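Local structure of virulent strain associated lipoprotein (Borreliella spielmanii A14S, 6FZZ) at residues Leu152-Ile157 / Lys195-Glu200. The protein is an outer surface lipoprotein of the PFam54 family that probably binds glutathione, like BBE31 of Borrelia burgdorferi, and may aid colonization of the mammalian host. Sequence-based numbering, arbitrary orientation.
Sequences LSTKEI and KEKQEE
Two antiparallel helices of an all-helical bundle, 138-170 and 180-209, meet where Thr154 and Ile157 of one face Lys197 and Glu200 of the other. The local axes run at 166° and come within 9.6 Å, and the backbones draw closest at Thr154 and Lys197, whose CA atoms are 5.7 Å apart. The small threonine suits so near an approach: its CB lies 4.1 Å from Lys197 O, and its methyl CG2 reaches the carboxylate end of Glu200, with CG2 3.6 Å from Glu200 OE2. With chi1 at 66°, OG1 is tucked over its own backbone, where it bonds to Leu151 O one turn back; the hydroxyl is thus satisfied within its own helix, and the methyl is left to make the contact with Glu200. One turn further along, Ile157 touches Lys197 more lightly: its branch methyl CG2 lies 4.2 Å from Lys197 CE, while the rest of the side chain leads off. That lysine bends at chi2 and heads toward the C-terminal end of its own helix, where the ammonium group pairs with Glu200, three residues on. In this salt bridge Lys197 NZ stands 3.0 Å from Glu200 OE1, on the syn side but 28° out of the carboxylate plane. The ion pair therefore ties together the two side chains that Thr154 and Ile157 touch, and it should partly offset the charge of the carboxylate lying against the threonine methyl. Thr154 is buried, packed also against Leu115 of helix 105-126 and against Ser201 and Leu204, whereas Ile157 is exposed. A small residue at the closest approach, with an i to i+3 salt bridge along one helix beside it, thus joins two antiparallel helices of the bundle in the C-terminal, Bbcrasp-1-type part of the lipoprotein.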
# COMPACT_ATOMS: atom_id res chain seq x y z
N LEU A 152 -0.73 5.00 -8.91
CA LEU A 152 -0.49 3.57 -8.93
C LEU A 152 1.01 3.25 -8.93
O LEU A 152 1.47 2.31 -8.26
CB LEU A 152 -1.22 2.89 -10.13
CG LEU A 152 -2.75 2.93 -10.15
CD1 LEU A 152 -3.31 2.28 -11.41
CD2 LEU A 152 -3.35 2.27 -8.90
N SER A 153 1.82 4.06 -9.65
CA SER A 153 3.28 3.86 -9.59
C SER A 153 3.89 4.03 -8.21
O SER A 153 4.88 3.39 -7.94
CB SER A 153 4.05 4.88 -10.52
OG SER A 153 3.43 4.81 -11.75
N THR A 154 3.36 4.94 -7.39
CA THR A 154 3.93 5.12 -6.01
C THR A 154 3.86 3.81 -5.30
O THR A 154 4.81 3.39 -4.65
CB THR A 154 3.29 6.26 -5.19
OG1 THR A 154 1.89 5.99 -4.88
CG2 THR A 154 3.43 7.61 -6.00
N LYS A 155 2.73 3.14 -5.43
CA LYS A 155 2.54 1.88 -4.76
C LYS A 155 3.49 0.85 -5.29
O LYS A 155 4.07 0.08 -4.51
CB LYS A 155 1.09 1.43 -4.92
CG LYS A 155 0.91 -0.07 -4.79
CD LYS A 155 -0.54 -0.50 -4.77
CE LYS A 155 -0.54 -2.01 -4.44
NZ LYS A 155 -1.88 -2.45 -4.11
N GLU A 156 3.62 0.80 -6.61
CA GLU A 156 4.51 -0.15 -7.29
C GLU A 156 6.02 0.02 -6.90
O GLU A 156 6.73 -0.97 -6.73
CB GLU A 156 4.36 -0.02 -8.80
CG GLU A 156 5.43 -0.74 -9.57
CD GLU A 156 5.00 -1.02 -10.98
OE1 GLU A 156 4.44 -0.08 -11.62
OE2 GLU A 156 5.25 -2.17 -11.44
N ILE A 157 6.46 1.26 -6.71
CA ILE A 157 7.80 1.56 -6.20
C ILE A 157 8.03 0.99 -4.78
O ILE A 157 9.05 0.32 -4.53
CB ILE A 157 8.05 3.09 -6.19
CG1 ILE A 157 8.00 3.64 -7.60
CG2 ILE A 157 9.42 3.43 -5.58
CD1 ILE A 157 8.69 2.79 -8.63
N LYS A 195 8.15 7.31 3.03
CA LYS A 195 7.50 8.50 3.53
C LYS A 195 7.39 9.54 2.39
O LYS A 195 6.36 10.19 2.28
CB LYS A 195 8.29 9.07 4.71
CG LYS A 195 7.62 10.25 5.38
CD LYS A 195 6.41 9.80 6.17
CE LYS A 195 5.70 10.93 6.87
NZ LYS A 195 4.70 11.62 6.03
N GLU A 196 8.38 9.59 1.52
CA GLU A 196 8.30 10.48 0.38
C GLU A 196 7.20 10.07 -0.58
O GLU A 196 6.48 10.92 -1.10
CB GLU A 196 9.62 10.57 -0.37
CG GLU A 196 10.67 11.31 0.47
CD GLU A 196 11.90 11.71 -0.30
OE1 GLU A 196 12.14 11.18 -1.42
OE2 GLU A 196 12.61 12.58 0.23
N LYS A 197 7.12 8.77 -0.85
CA LYS A 197 6.13 8.26 -1.78
C LYS A 197 4.76 8.40 -1.15
O LYS A 197 3.78 8.65 -1.84
CB LYS A 197 6.43 6.80 -2.10
CG LYS A 197 7.68 6.58 -2.95
CD LYS A 197 7.49 7.08 -4.37
CE LYS A 197 8.80 7.54 -4.98
NZ LYS A 197 8.45 8.44 -6.11
N GLN A 198 4.68 8.29 0.17
CA GLN A 198 3.43 8.45 0.86
C GLN A 198 2.91 9.88 0.74
O GLN A 198 1.73 10.12 0.48
CB GLN A 198 3.54 8.10 2.33
CG GLN A 198 2.25 8.43 3.10
CD GLN A 198 2.35 9.70 3.92
OE1 GLN A 198 3.36 9.92 4.58
NE2 GLN A 198 1.35 10.55 3.83
N GLU A 199 3.80 10.85 0.99
CA GLU A 199 3.46 12.24 0.75
C GLU A 199 3.04 12.58 -0.68
O GLU A 199 2.12 13.38 -0.90
CB GLU A 199 4.61 13.13 1.21
CG GLU A 199 4.72 13.12 2.73
CD GLU A 199 5.92 13.90 3.28
OE1 GLU A 199 6.58 14.60 2.53
OE2 GLU A 199 6.19 13.78 4.46
N GLU A 200 3.76 12.01 -1.61
CA GLU A 200 3.41 12.09 -3.01
C GLU A 200 1.99 11.54 -3.31
O GLU A 200 1.20 12.18 -4.00
CB GLU A 200 4.49 11.39 -3.79
CG GLU A 200 4.35 11.46 -5.29
CD GLU A 200 5.53 10.82 -6.02
OE1 GLU A 200 6.65 10.70 -5.42
OE2 GLU A 200 5.30 10.50 -7.20